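Side-chain contacts in indole-3-acetic acid-amido synthetase GH3.15 (Arabidopsis thaliana, PDB 6E1Q), which conjugates the auxin precursor indole-3-butyric acid, and the herbicide 2,4-DB, to glutamine by an ATP-dependent acyl acid-amido synthetase reaction: residues 22-25 with 26-30; 119-122 with 123-126; 349-352 with 353-356. All blocks are in the same frame, centred on the assembly; numbering follows the deposited sequence. Where two conformers were deposited one is given.

Interaction 1 (22-25 with 26-30); sequences TNVK and QIQDS
Asn-23 and Gln-26 bring their side-chain amides together at the N-terminal end of helix 24-38, where Asn-23, centre of an inverse gamma turn linking it to helix 10-22, occupies the N-cap position without using its side chain to cap. The two amide planes stand 78° apart. Gln-26 NE2 reaches Asn-23 OD1 at 3.2 Å in a weak, bent hydrogen bond, and also comes close to Asn-23 CB. The Gln-26 chain is turned back towards the start of the helix by a bend at its second torsion (chi2 95°), which carries the amide past Asn-23 CA. Gln-26 OE1 accepts a hydrogen bond from a water at 2.8 Å, and this water also makes a weak bond to Thr-22 O.

Ile-27 approaches Asn-23 differently, with its CG1 alongside the carbonyl: CG1 lies 3.1 Å from Asn-23 O, the same oxygen that Ile-27 N binds at 2.9 Å in the first helical bond. Val-24 and Ile-27 both pack on Pro-352. Gln-28 sends its amide away towards the loop after strand 348-350, its OE1 bonding to Phe-357 N, tying the helix to the central domain. One turn on from Lys-25, the carboxylate of Asp-29 is bound through OD1 to Lys-55 in a salt bridge. Lys-25 NZ stays 4.9 Å from Asp-29 OD1, and Lys-25 CG lies 4.2 Å from Asp-29 OD2.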
loop_
_atom_site.group_PDB
_atom_site.type_symbol
_atom_site.label_atom_id
_atom_site.label_comp_id
_atom_site.label_asym_id
_atom_site.label_seq_id
_atom_site.Cartn_x
_atom_site.Cartn_y
_atom_site.Cartn_z
ATOM N N THR A 22 -13.306 -23.603 2.963
ATOM C CA THR A 22 -14.344 -24.424 3.580
ATOM C C THR A 22 -13.840 -25.143 4.827
ATOM O O THR A 22 -14.509 -25.144 5.858
ATOM C CB THR A 22 -14.889 -25.437 2.559
ATOM O OG1 THR A 22 -15.497 -24.721 1.476
ATOM C CG2 THR A 22 -15.928 -26.410 3.195
ATOM N N ASN A 23 -12.653 -25.732 4.759
ATOM C CA ASN A 23 -12.092 -26.486 5.879
ATOM C C ASN A 23 -11.202 -25.613 6.754
ATOM O O ASN A 23 -10.070 -25.966 7.089
ATOM C CB ASN A 23 -11.337 -27.691 5.346
ATOM C CG ASN A 23 -12.193 -28.522 4.438
ATOM O OD1 ASN A 23 -13.286 -28.915 4.822
ATOM N ND2 ASN A 23 -11.719 -28.780 3.224
ATOM N N VAL A 24 -11.748 -24.467 7.156
ATOM C CA VAL A 24 -10.923 -23.430 7.770
ATOM C C VAL A 24 -10.419 -23.880 9.139
ATOM O O VAL A 24 -9.227 -23.780 9.440
ATOM C CB VAL A 24 -11.716 -22.111 7.838
ATOM C CG1 VAL A 24 -10.847 -20.966 8.372
ATOM C CG2 VAL A 24 -12.287 -21.765 6.439
ATOM N N LYS A 25 -11.311 -24.415 9.975
ATOM C CA LYS A 25 -10.920 -24.796 11.330
ATOM C C LYS A 25 -9.848 -25.882 11.302
ATOM O O LYS A 25 -8.830 -25.787 12.001
ATOM C CB LYS A 25 -12.173 -25.232 12.122
ATOM C CG LYS A 25 -11.897 -25.563 13.582
ATOM C CD LYS A 25 -12.226 -24.344 14.472
ATOM C CE LYS A 25 -11.677 -24.462 15.899
ATOM N NZ LYS A 25 -11.545 -23.133 16.573
ATOM N N GLN A 26 -10.033 -26.887 10.444
ATOM C CA GLN A 26 -9.065 -27.973 10.338
ATOM C C GLN A 26 -7.726 -27.477 9.800
ATOM O O GLN A 26 -6.666 -27.889 10.281
ATOM C CB GLN A 26 -9.626 -29.079 9.445
ATOM C CG GLN A 26 -11.063 -29.503 9.795
ATOM C CD GLN A 26 -12.132 -28.786 8.960
ATOM O OE1 GLN A 26 -12.484 -27.633 9.227
ATOM N NE2 GLN A 26 -12.651 -29.473 7.947
ATOM N N ILE A 27 -7.748 -26.599 8.794
ATOM C CA ILE A 27 -6.493 -26.127 8.221
ATOM C C ILE A 27 -5.732 -25.272 9.230
ATOM O O ILE A 27 -4.524 -25.445 9.432
ATOM C CB ILE A 27 -6.747 -25.366 6.908
ATOM C CG1 ILE A 27 -7.298 -26.327 5.849
ATOM C CG2 ILE A 27 -5.445 -24.738 6.427
ATOM C CD1 ILE A 27 -7.798 -25.648 4.586
ATOM N N GLN A 28 -6.423 -24.333 9.873
ATOM C CA GLN A 28 -5.790 -23.543 10.927
ATOM C C GLN A 28 -5.112 -24.425 11.972
ATOM O O GLN A 28 -3.930 -24.237 12.286
ATOM C CB GLN A 28 -6.824 -22.631 11.577
ATOM C CG GLN A 28 -7.104 -21.382 10.760
ATOM C CD GLN A 28 -5.938 -20.413 10.763
ATOM O OE1 GLN A 28 -5.773 -19.649 11.705
ATOM N NE2 GLN A 28 -5.127 -20.435 9.705
ATOM N N ASP A 29 -5.840 -25.413 12.510
ATOM C CA ASP A 29 -5.258 -26.265 13.545
ATOM C C ASP A 29 -4.074 -27.058 12.999
ATOM O O ASP A 29 -3.084 -27.280 13.709
ATOM C CB ASP A 29 -6.318 -27.213 14.121
ATOM C CG ASP A 29 -7.425 -26.476 14.863
ATOM O OD1 ASP A 29 -7.364 -25.229 14.963
ATOM O OD2 ASP A 29 -8.373 -27.143 15.328
ATOM N N SER A 30 -4.154 -27.478 11.732
ATOM C CA SER A 30 -3.030 -28.165 11.099
ATOM C C SER A 30 -1.814 -27.252 10.988
ATOM O O SER A 30 -0.686 -27.674 11.272
ATOM C CB SER A 30 -3.433 -28.659 9.715
ATOM O OG SER A 30 -4.049 -29.928 9.789
HETATM O O HOH W 1 -15.141 -27.167 8.579
#

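Interaction 2 (119-122 with 123-126); sequences ISFS and SLYA
The Phe-121 ring meets Leu-124 and Tyr-125 obliquely, at two different corners: CD1 lies 4.1 Å from Leu-124 CD2, and CE2 lies 4.2 Å from Tyr-125 CB. Phe-121 CG is anti to the backbone N (chi1 -179°), which swings the ring along the helix towards these two residues. Tyr-125 takes part through its CB, while its own ring leads away and its OH bonds to Asn-336 O. Around them Leu-17 and Val-335 touch Phe-121, and Cys-13, Leu-16 and Leu-20 touch Leu-124, so this face of helix 112-132 is packed between helix 10-22 and strand 332-335, close to the substrate-binding Phe-332. On another face of the same helix, Ser-123 turns its hydroxyl back on the main chain, an i to i-3 bond common for serine in helices: OG donates to Ser-120 O at 2.9 Å. With chi1 at 76°, OG sits between the backbone N and the carbonyl carbon. Ser-120 O also takes Leu-124 N at 3.0 Å, in the carbonyl plane. With an alanine in place of Ser-123, Ser-120 O is likely to lose its hydroxyl donor and to rest mainly on the helical N-H of Leu-124.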
loop_
_atom_site.group_PDB
_atom_site.type_symbol
_atom_site.label_atom_id
_atom_site.label_comp_id
_atom_site.label_asym_id
_atom_site.label_seq_id
_atom_site.Cartn_x
_atom_site.Cartn_y
_atom_site.Cartn_z
ATOM N N ILE A 119 4.400 -17.257 -3.433
ATOM C CA ILE A 119 4.363 -17.307 -4.888
ATOM C C ILE A 119 3.393 -18.389 -5.346
ATOM O O ILE A 119 2.537 -18.158 -6.206
ATOM C CB ILE A 119 5.782 -17.534 -5.434
ATOM C CG1 ILE A 119 6.584 -16.234 -5.342
ATOM C CG2 ILE A 119 5.744 -18.068 -6.851
ATOM C CD1 ILE A 119 8.060 -16.458 -5.367
ATOM N N SER A 120 3.509 -19.577 -4.753
ATOM C CA SER A 120 2.600 -20.685 -5.022
ATOM C C SER A 120 1.144 -20.255 -4.886
ATOM O O SER A 120 0.336 -20.459 -5.800
ATOM C CB SER A 120 2.917 -21.834 -4.063
ATOM O OG SER A 120 2.439 -23.077 -4.541
ATOM N N PHE A 121 0.790 -19.638 -3.754
ATOM C CA PHE A 121 -0.601 -19.246 -3.574
ATOM C C PHE A 121 -1.017 -18.205 -4.593
ATOM O O PHE A 121 -2.196 -18.148 -4.966
ATOM C CB PHE A 121 -0.878 -18.710 -2.165
ATOM C CG PHE A 121 -2.319 -18.329 -1.970
ATOM C CD1 PHE A 121 -3.279 -19.300 -1.709
ATOM C CD2 PHE A 121 -2.728 -17.025 -2.139
ATOM C CE1 PHE A 121 -4.611 -18.961 -1.589
ATOM C CE2 PHE A 121 -4.060 -16.679 -2.010
ATOM C CZ PHE A 121 -5.000 -17.642 -1.738
ATOM N N SER A 122 -0.076 -17.367 -5.040
ATOM C CA SER A 122 -0.404 -16.357 -6.040
ATOM C C SER A 122 -0.814 -16.998 -7.361
ATOM O O SER A 122 -1.668 -16.467 -8.078
ATOM C CB SER A 122 0.782 -15.412 -6.259
ATOM O OG SER A 122 0.346 -14.145 -6.733
ATOM N N SER A 123 -0.205 -18.125 -7.710
ATOM C CA SER A 123 -0.585 -18.790 -8.946
ATOM C C SER A 123 -1.870 -19.573 -8.749
ATOM O O SER A 123 -2.626 -19.778 -9.704
ATOM C CB SER A 123 0.544 -19.703 -9.436
ATOM O OG SER A 123 0.617 -20.900 -8.673
ATOM N N LEU A 124 -2.134 -19.999 -7.514
ATOM C CA LEU A 124 -3.420 -20.599 -7.199
ATOM C C LEU A 124 -4.557 -19.605 -7.392
ATOM O O LEU A 124 -5.654 -19.982 -7.816
ATOM C CB LEU A 124 -3.407 -21.116 -5.766
ATOM C CG LEU A 124 -4.615 -21.932 -5.337
ATOM C CD1 LEU A 124 -4.859 -23.021 -6.360
ATOM C CD2 LEU A 124 -4.348 -22.546 -3.972
ATOM N N TYR A 125 -4.304 -18.329 -7.126
ATOM C CA TYR A 125 -5.356 -17.329 -7.112
ATOM C C TYR A 125 -5.578 -16.679 -8.475
ATOM O O TYR A 125 -6.694 -16.219 -8.758
ATOM C CB TYR A 125 -5.035 -16.262 -6.051
ATOM C CG TYR A 125 -5.969 -15.078 -6.061
ATOM C CD1 TYR A 125 -7.247 -15.166 -5.504
ATOM C CD2 TYR A 125 -5.585 -13.874 -6.626
ATOM C CE1 TYR A 125 -8.117 -14.064 -5.511
ATOM C CE2 TYR A 125 -6.447 -12.778 -6.649
ATOM C CZ TYR A 125 -7.704 -12.875 -6.088
ATOM O OH TYR A 125 -8.543 -11.772 -6.116
ATOM N N ALA A 126 -4.553 -16.636 -9.333
ATOM C CA ALA A 126 -4.706 -15.983 -10.634
ATOM C C ALA A 126 -5.867 -16.519 -11.482
ATOM O O ALA A 126 -6.554 -15.699 -12.122
ATOM C CB ALA A 126 -3.380 -16.076 -11.405
#

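Interaction 3 (349-352 with 353-356)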
loop_
_atom_site.group_PDB
_atom_site.type_symbol
_atom_site.label_atom_id
_atom_site.label_comp_id
_atom_site.label_asym_id
_atom_site.label_seq_id
_atom_site.Cartn_x
_atom_site.Cartn_y
_atom_site.Cartn_z
ATOM N N THR A 349 -10.786 -12.055 2.124
ATOM C CA THR A 349 -11.000 -13.326 2.784
ATOM C C THR A 349 -9.650 -13.858 3.252
ATOM O O THR A 349 -8.719 -13.961 2.455
ATOM C CB THR A 349 -11.641 -14.303 1.806
ATOM O OG1 THR A 349 -12.886 -13.769 1.331
ATOM C CG2 THR A 349 -11.879 -15.649 2.477
ATOM N N ILE A 350 -9.544 -14.193 4.539
ATOM C CA ILE A 350 -8.300 -14.739 5.079
ATOM C C ILE A 350 -8.088 -16.148 4.552
ATOM O O ILE A 350 -9.022 -16.956 4.494
ATOM C CB ILE A 350 -8.328 -14.715 6.617
ATOM C CG1 ILE A 350 -8.496 -13.281 7.124
ATOM C CG2 ILE A 350 -7.071 -15.318 7.190
ATOM C CD1 ILE A 350 -7.398 -12.338 6.662
ATOM N N ILE A 351 -6.863 -16.450 4.128
ATOM C CA ILE A 351 -6.549 -17.740 3.521
ATOM C C ILE A 351 -5.892 -18.622 4.587
ATOM O O ILE A 351 -4.749 -18.343 4.985
ATOM C CB ILE A 351 -5.659 -17.579 2.284
ATOM C CG1 ILE A 351 -6.412 -16.746 1.245
ATOM C CG2 ILE A 351 -5.317 -18.937 1.699
ATOM C CD1 ILE A 351 -7.773 -17.386 0.809
ATOM N N PRO A 352 -6.554 -19.698 5.035
ATOM C CA PRO A 352 -6.129 -20.401 6.258
ATOM C C PRO A 352 -4.786 -21.105 6.181
ATOM O O PRO A 352 -4.267 -21.508 7.229
ATOM C CB PRO A 352 -7.235 -21.453 6.462
ATOM C CG PRO A 352 -8.352 -21.024 5.641
ATOM C CD PRO A 352 -7.832 -20.211 4.517
ATOM N N CYS A 353 -4.243 -21.357 5.001
ATOM C CA CYS A 353 -2.996 -22.107 4.964
ATOM C C CYS A 353 -1.766 -21.214 5.035
ATOM O O CYS A 353 -0.648 -21.734 5.113
ATOM C CB CYS A 353 -2.931 -22.973 3.703
ATOM S SG CYS A 353 -2.986 -21.997 2.231
ATOM N N MET A 354 -1.939 -19.887 5.019
ATOM C CA MET A 354 -0.804 -18.969 4.947
ATOM C C MET A 354 -0.198 -18.657 6.310
ATOM O O MET A 354 0.842 -17.997 6.373
ATOM C CB MET A 354 -1.225 -17.666 4.264
ATOM C CG MET A 354 -1.839 -17.894 2.889
ATOM S SD MET A 354 -0.720 -18.825 1.798
ATOM C CE MET A 354 0.583 -17.606 1.604
ATOM N N GLY A 355 -0.806 -19.131 7.383
ATOM C CA GLY A 355 -0.355 -18.836 8.728
ATOM C C GLY A 355 -1.469 -19.136 9.698
ATOM O O GLY A 355 -2.585 -19.460 9.305
ATOM N N TYR A 356 -1.141 -19.067 10.984
ATOM C CA TYR A 356 -2.136 -19.199 12.044
ATOM C C TYR A 356 -2.540 -17.802 12.489
ATOM O O TYR A 356 -1.688 -17.013 12.913
ATOM C CB TYR A 356 -1.609 -20.006 13.235
ATOM C CG TYR A 356 -2.673 -20.280 14.288
ATOM C CD1 TYR A 356 -3.650 -21.248 14.080
ATOM C CD2 TYR A 356 -2.711 -19.556 15.478
ATOM C CE1 TYR A 356 -4.623 -21.498 15.028
ATOM C CE2 TYR A 356 -3.691 -19.797 16.437
ATOM C CZ TYR A 356 -4.642 -20.776 16.206
ATOM O OH TYR A 356 -5.623 -21.039 17.141
#
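Apolar contacts among Ile-351, Cys-353 and Met-354 fill one side of the bend that follows strand 348-350. Ile-351 and Met-354 lie side by side and point the same way, with Ile-351 CG2 3.8 Å from Met-354 CG. Ile-351 CG2 also meets Cys-353 SG at 3.9 Å, so one branch of the isoleucine serves both partners. On Cys-353 the sulfur stands between the backbone N and the carbonyl carbon (chi1 61°), which turns it back towards that methyl. Met-354 bends at its second and third torsions, leading its end away from the turn to Gln-117, Arg-118 and Phe-121 of helix 112-132.

The hydrogen bonding is that of a type I beta turn from Ile-351 to Met-354, with Pro-352 and Cys-353 at its two central positions. Met-354 N donates to Ile-351 O at 3.2 Å with a nearly straight N-H...O angle of 169°, although the donor stands above the carbonyl plane, 38° out of it. Pro-352 O, within the turn, and Gly-355 O, just after it, are 3.4 Å apart, both acceptors, and each receives a bond from Gln-28 NE2.

All five touching residues are buried, and Met-354 lies about 4 Å, side chain to side chain, from the substrate-binding Phe-332. The shared donor of Gln-28 probably offsets the repulsion between those two carbonyl oxygens, while methyl, sulfur and methylene groups supply the turn's apolar side.

From the N terminus, interaction 1 opens helix 24-38, interaction 2 lies within helix 112-132, and interaction 3 forms the connection between strands 348-350 and 356-361. They follow in series, neither nesting nor crossing, and only interaction 3 closes a loop; the other two are turns of helix. In space interaction 3 lies between the others and touches both: Gln-28 and Ile-27 of interaction 1 meet it at Pro-352, while Phe-121 of interaction 2 packs on Ile-351. Interactions 1 and 2 do not touch, their nearest atoms being about 10 Å apart. The central-domain turn thus joins two helices of the N-terminal domain.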